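Local coordinates for protein CaaX farnesyltransferase alpha subunit Ram2 (Aspergillus fumigatus, PDB 4L9P) that probably serves as the alpha subunit of an enzyme that attaches farnesyl, and perhaps geranylgeranyl, groups to CaaX proteins, at residues Asn67-Arg72 / Leu98-Lys103; Pro23-Ile28 / Ala73-Gly78. The protein carries 1 engineered substitution. All blocks are in the same frame, centred on the assembly; numbering follows the deposited sequence.

Interaction 1 of 2, residues Asn67-Arg72 / Leu98-Lys103; sequences NEMSER and LFALGK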
loop_
_atom_site.group_PDB
_atom_site.type_symbol
_atom_site.label_atom_id
_atom_site.label_comp_id
_atom_site.label_asym_id
_atom_site.label_seq_id
_atom_site.Cartn_x
_atom_site.Cartn_y
_atom_site.Cartn_z
ATOM N N ASN A 67 -5.036 -27.548 20.972
ATOM C CA ASN A 67 -4.538 -27.996 19.685
ATOM C C ASN A 67 -5.412 -29.121 19.124
ATOM O O ASN A 67 -4.914 -30.075 18.518
ATOM C CB ASN A 67 -3.053 -28.399 19.756
ATOM C CG ASN A 67 -2.376 -28.378 18.383
ATOM O OD1 ASN A 67 -2.677 -27.543 17.533
ATOM N ND2 ASN A 67 -1.511 -29.337 18.146
ATOM N N GLU A 68 -6.722 -28.979 19.311
ATOM C CA GLU A 68 -7.670 -30.016 18.923
ATOM C C GLU A 68 -7.884 -30.044 17.422
ATOM O O GLU A 68 -8.214 -28.971 16.812
ATOM C CB GLU A 68 -9.005 -29.787 19.608
ATOM C CG GLU A 68 -10.045 -30.816 19.177
ATOM C CD GLU A 68 -11.359 -30.711 19.949
ATOM O OE1 GLU A 68 -11.338 -30.526 21.182
ATOM O OE2 GLU A 68 -12.428 -30.810 19.294
ATOM N N MET A 69 -7.624 -31.185 16.805
ATOM C CA MET A 69 -7.851 -31.432 15.384
ATOM C C MET A 69 -8.999 -32.386 15.288
ATOM O O MET A 69 -8.831 -33.584 15.563
ATOM C CB MET A 69 -6.605 -32.050 14.724
ATOM C CG MET A 69 -5.294 -31.218 14.890
ATOM S SD MET A 69 -5.263 -29.760 13.840
ATOM C CE MET A 69 -5.429 -28.482 15.042
ATOM N N SER A 70 -10.188 -31.890 14.979
ATOM C CA SER A 70 -11.376 -32.727 15.059
ATOM C C SER A 70 -12.429 -32.242 14.087
ATOM O O SER A 70 -12.417 -31.081 13.636
ATOM C CB SER A 70 -11.921 -32.631 16.478
ATOM O OG SER A 70 -12.514 -31.355 16.701
ATOM N N GLU A 71 -13.375 -33.080 13.776
ATOM C CA GLU A 71 -14.511 -32.665 12.974
ATOM C C GLU A 71 -15.349 -31.567 13.635
ATOM O O GLU A 71 -15.816 -30.631 12.940
ATOM C CB GLU A 71 -15.402 -33.873 12.644
ATOM C CG GLU A 71 -14.713 -34.893 11.755
ATOM C CD GLU A 71 -14.601 -34.462 10.310
ATOM O OE1 GLU A 71 -15.217 -33.446 9.908
ATOM O OE2 GLU A 71 -13.870 -35.153 9.556
ATOM N N ARG A 72 -15.591 -31.641 14.944
ATOM C CA ARG A 72 -16.355 -30.584 15.589
ATOM C C ARG A 72 -15.621 -29.243 15.460
ATOM O O ARG A 72 -16.260 -28.218 15.236
ATOM C CB ARG A 72 -16.731 -30.902 17.064
ATOM C CG ARG A 72 -15.564 -30.955 18.026
ATOM C CD ARG A 72 -16.063 -31.207 19.495
ATOM N NE ARG A 72 -14.894 -31.211 20.341
ATOM C CZ ARG A 72 -14.898 -31.654 21.577
ATOM N NH1 ARG A 72 -16.055 -32.099 22.089
ATOM N NH2 ARG A 72 -13.774 -31.635 22.271
ATOM N N LEU A 98 -7.804 -29.280 8.409
ATOM C CA LEU A 98 -8.034 -29.960 7.147
ATOM C C LEU A 98 -6.868 -30.859 6.816
ATOM O O LEU A 98 -7.077 -31.988 6.415
ATOM C CB LEU A 98 -8.177 -28.913 6.025
ATOM C CG LEU A 98 -9.454 -28.089 6.103
ATOM C CD1 LEU A 98 -9.299 -26.869 5.140
ATOM C CD2 LEU A 98 -10.646 -28.930 5.667
ATOM N N PHE A 99 -5.639 -30.360 6.956
ATOM C CA PHE A 99 -4.490 -31.208 6.681
ATOM C C PHE A 99 -4.328 -32.337 7.724
ATOM O O PHE A 99 -4.093 -33.508 7.350
ATOM C CB PHE A 99 -3.258 -30.348 6.538
ATOM C CG PHE A 99 -3.202 -29.647 5.229
ATOM C CD1 PHE A 99 -2.872 -30.348 4.048
ATOM C CD2 PHE A 99 -3.476 -28.297 5.137
ATOM C CE1 PHE A 99 -2.827 -29.686 2.801
ATOM C CE2 PHE A 99 -3.406 -27.643 3.907
ATOM C CZ PHE A 99 -3.096 -28.336 2.754
ATOM N N ALA A 100 -4.499 -32.012 9.017
ATOM C CA ALA A 100 -4.317 -33.036 10.064
ATOM C C ALA A 100 -5.309 -34.190 9.935
ATOM O O ALA A 100 -4.974 -35.363 10.230
ATOM C CB ALA A 100 -4.439 -32.391 11.389
ATOM N N LEU A 101 -6.518 -33.923 9.495
ATOM C CA LEU A 101 -7.530 -34.979 9.373
ATOM C C LEU A 101 -7.572 -35.628 7.996
ATOM O O LEU A 101 -8.372 -36.553 7.770
ATOM C CB LEU A 101 -8.917 -34.432 9.690
ATOM C CG LEU A 101 -9.102 -33.889 11.099
ATOM C CD1 LEU A 101 -10.553 -33.434 11.265
ATOM C CD2 LEU A 101 -8.717 -34.934 12.168
ATOM N N GLY A 102 -6.711 -35.179 7.079
ATOM C CA GLY A 102 -6.742 -35.721 5.733
ATOM C C GLY A 102 -8.082 -35.473 5.075
ATOM O O GLY A 102 -8.603 -36.351 4.366
ATOM N N LYS A 103 -8.662 -34.281 5.287
ATOM C CA LYS A 103 -9.963 -34.005 4.659
ATOM C C LYS A 103 -9.831 -33.911 3.132
ATOM O O LYS A 103 -8.760 -33.570 2.574
ATOM C CB LYS A 103 -10.478 -32.640 5.173
ATOM C CG LYS A 103 -10.721 -32.638 6.697
ATOM C CD LYS A 103 -11.786 -33.739 7.127
ATOM C CE LYS A 103 -13.170 -33.452 6.465
ATOM N NZ LYS A 103 -14.186 -34.542 6.755
#

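Interaction 2 of 2, residues Pro23-Ile28 / Ala73-Gly78; sequences PEWASI and ALRLTG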
loop_
_atom_site.group_PDB
_atom_site.type_symbol
_atom_site.label_atom_id
_atom_site.label_comp_id
_atom_site.label_asym_id
_atom_site.label_seq_id
_atom_site.Cartn_x
_atom_site.Cartn_y
_atom_site.Cartn_z
ATOM N N PRO A 23 -24.477 -31.876 23.248
ATOM C CA PRO A 23 -23.576 -32.857 23.860
ATOM C C PRO A 23 -22.285 -33.179 23.069
ATOM O O PRO A 23 -21.315 -33.708 23.646
ATOM C CB PRO A 23 -24.451 -34.127 23.974
ATOM C CG PRO A 23 -25.535 -33.925 23.057
ATOM C CD PRO A 23 -25.769 -32.438 22.825
ATOM N N GLU A 24 -22.253 -32.816 21.768
ATOM C CA GLU A 24 -21.064 -32.957 20.945
ATOM C C GLU A 24 -19.901 -32.131 21.512
ATOM O O GLU A 24 -18.756 -32.467 21.306
ATOM C CB GLU A 24 -21.357 -32.341 19.581
ATOM C CG GLU A 24 -21.853 -33.296 18.584
ATOM C CD GLU A 24 -20.705 -34.023 17.939
ATOM O OE1 GLU A 24 -19.775 -33.344 17.466
ATOM O OE2 GLU A 24 -20.760 -35.259 17.897
ATOM N N TRP A 25 -20.246 -31.100 22.249
ATOM C CA TRP A 25 -19.293 -30.119 22.765
ATOM C C TRP A 25 -19.152 -30.247 24.268
ATOM O O TRP A 25 -18.473 -29.449 24.913
ATOM C CB TRP A 25 -19.772 -28.707 22.371
ATOM C CG TRP A 25 -19.459 -28.426 20.933
ATOM C CD1 TRP A 25 -20.294 -28.542 19.851
ATOM C CD2 TRP A 25 -18.183 -28.071 20.435
ATOM N NE1 TRP A 25 -19.610 -28.238 18.687
ATOM C CE2 TRP A 25 -18.305 -27.956 19.024
ATOM C CE3 TRP A 25 -16.947 -27.860 21.037
ATOM C CZ2 TRP A 25 -17.226 -27.613 18.206
ATOM C CZ3 TRP A 25 -15.868 -27.462 20.220
ATOM C CH2 TRP A 25 -16.034 -27.374 18.820
ATOM N N ALA A 26 -19.825 -31.248 24.848
ATOM C CA ALA A 26 -19.755 -31.357 26.296
ATOM C C ALA A 26 -18.369 -31.586 26.869
ATOM O O ALA A 26 -18.114 -31.122 27.961
ATOM C CB ALA A 26 -20.728 -32.502 26.791
ATOM N N SER A 27 -17.486 -32.293 26.155
ATOM C CA SER A 27 -16.166 -32.704 26.672
ATOM C C SER A 27 -15.150 -31.578 26.782
ATOM O O SER A 27 -14.018 -31.841 27.215
ATOM C CB SER A 27 -15.569 -33.910 25.883
ATOM O OG SER A 27 -15.139 -33.523 24.547
ATOM N N ILE A 28 -15.528 -30.345 26.408
ATOM C CA ILE A 28 -14.576 -29.225 26.459
ATOM C C ILE A 28 -15.240 -27.973 27.041
ATOM O O ILE A 28 -16.390 -27.727 26.783
ATOM C CB ILE A 28 -13.901 -29.012 25.090
ATOM C CG1 ILE A 28 -12.609 -28.197 25.252
ATOM C CG2 ILE A 28 -14.860 -28.384 24.092
ATOM C CD1 ILE A 28 -11.793 -28.092 23.932
ATOM N N ALA A 73 -14.308 -29.256 15.650
ATOM C CA ALA A 73 -13.527 -28.016 15.532
ATOM C C ALA A 73 -13.609 -27.490 14.119
ATOM O O ALA A 73 -13.709 -26.254 13.918
ATOM C CB ALA A 73 -12.070 -28.279 15.941
ATOM N N LEU A 74 -13.575 -28.380 13.138
ATOM C CA LEU A 74 -13.697 -27.938 11.750
ATOM C C LEU A 74 -15.048 -27.236 11.508
ATOM O O LEU A 74 -15.109 -26.142 10.934
ATOM C CB LEU A 74 -13.445 -29.112 10.785
ATOM C CG LEU A 74 -13.490 -28.774 9.279
ATOM C CD1 LEU A 74 -12.331 -27.801 8.902
ATOM C CD2 LEU A 74 -13.416 -30.085 8.467
ATOM N N ARG A 75 -16.145 -27.812 11.964
ATOM C CA ARG A 75 -17.480 -27.202 11.860
ATOM C C ARG A 75 -17.536 -25.858 12.609
ATOM O O ARG A 75 -18.061 -24.861 12.087
ATOM C CB ARG A 75 -18.541 -28.133 12.458
ATOM C CG ARG A 75 -18.822 -29.364 11.626
ATOM C CD ARG A 75 -20.142 -30.080 12.088
ATOM N NE ARG A 75 -20.260 -30.247 13.548
ATOM C CZ ARG A 75 -19.789 -31.284 14.248
ATOM N NH1 ARG A 75 -19.179 -32.306 13.639
ATOM N NH2 ARG A 75 -19.963 -31.304 15.571
ATOM N N LEU A 76 -16.847 -25.778 13.736
ATOM C CA LEU A 76 -16.802 -24.531 14.504
ATOM C C LEU A 76 -16.110 -23.425 13.667
ATOM O O LEU A 76 -16.552 -22.268 13.635
ATOM C CB LEU A 76 -15.992 -24.765 15.787
ATOM C CG LEU A 76 -15.732 -23.507 16.632
ATOM C CD1 LEU A 76 -17.013 -22.748 17.030
ATOM C CD2 LEU A 76 -14.905 -23.836 17.869
ATOM N N THR A 77 -15.004 -23.773 13.037
ATOM C CA THR A 77 -14.346 -22.749 12.195
ATOM C C THR A 77 -15.258 -22.275 11.058
ATOM O O THR A 77 -15.243 -21.084 10.746
ATOM C CB THR A 77 -13.010 -23.233 11.599
ATOM O OG1 THR A 77 -13.182 -24.286 10.612
ATOM C CG2 THR A 77 -11.984 -23.598 12.679
ATOM N N GLY A 78 -16.050 -23.148 10.468
ATOM C CA GLY A 78 -16.949 -22.732 9.404
ATOM C C GLY A 78 -18.043 -21.811 9.949
ATOM O O GLY A 78 -18.450 -20.837 9.270
HETATM O O HOH W 1 -21.004 -28.145 15.912
#

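Interaction 1 of 2, residues Asn67-Arg72 / Leu98-Lys103
Leu101 lays its two methyls against the backbone that leads from Met69 into helix 71-83. CD1 of Leu101 reaches the Ser70 carbonyl carbon at 3.6 Å, and its CD2 comes to 3.7 Å from Met69 O, so the isobutyl group packs mainly on peptide groups. Beside it Ala100 CB meets the thioether of Met69, with SD 3.7 Å away. CB and CG of Met69 also lie close to that methyl, and the bend at chi2 (-75°) sets the sulfur beside it; the side chain also touches Tyr93 and Ile97 of helix 88-100.

At the other end of the contact Glu71 and Lys103 approach from opposite directions. Lys103 NZ donates to the syn lone pair of Glu71 OE2 at 2.9 Å in a salt bridge; bends at chi2 and chi3 of the lysine bring the ammonium round to the carboxylate. Behind this front Ser70 N-caps helix 71-83, its OG bonding to Ala73 N, and also donates to the anti lone pair of Glu68 OE2. Arg72 holds Glu68 side-on, NE to OE2 at 2.7 Å and NH2 to OE1 at 2.9 Å, nearly in the guanidinium plane.

Gly102, with positive phi, completes a Schellman motif after helix 88-100. The last turn of this helix meets the start of helix 71-83 within one prenyltransferase alpha repeat through apolar contacts, with a single ion pair at the edge whose charges probably balance each other near solvent.

Interaction 2 of 2, residues Pro23-Ile28 / Ala73-Gly78
Trp25 points the benzo end of its indole at the side chain of Leu76, with CH2 3.8 Å from Leu76 CD2 and CZ2 3.9 Å from its CB. With CG anti to the backbone N (chi1 174°), Leu76 brings CD2 as well as CB to the benzo ring, obliquely. On the pyrrole ring, Trp25 NE1 donates to a water in the ring plane at 3.1 Å, and the same water accepts from Arg75 NE at 3.2 Å, linking the two side chains.

Arg75 runs out from the helix until its bend at chi3 (-46°) swings the guanidinium toward Glu24. Arg75 NH2 then donates to Glu24 OE1 at 2.8 Å. The oxygen lies near the guanidinium plane, yet the nitrogen stands above the carboxylate plane, and the two flat groups are turned 60° apart: a salt bridge made through a single N-H.

Tyr19, edge-to-face, and Tyr59 also meet the indole, and Val63 of helix 51-65 touches both Trp25 and Leu76. The arrangement is that of an N-terminal segment, a 3-10 turn running into a type I beta turn, anchored by a buried tryptophan against helix 51-65 and helix 71-83, the latter part of a prenyltransferase alpha repeat.

Both interactions use helix 71-83, and their centres lie about 12 Å apart near the N-terminal end of the chain. Interaction 1 is a surface contact joining the start of that helix to the end of helix 88-100, its neighbour in the repeat; interaction 2 is largely buried and brings in the N-terminal loop. Each has one salt bridge across it, between side chains at least partly exposed, but the apolar part differs: a leucine on backbone and an alanine methyl on a thioether in the first, an indole on a leucine in the second. Arg72 connects them, since NH1 probably hydrogen-bonds to Glu24 O and Ser27 OG while its other nitrogens hold Glu68, which also packs on Ile28.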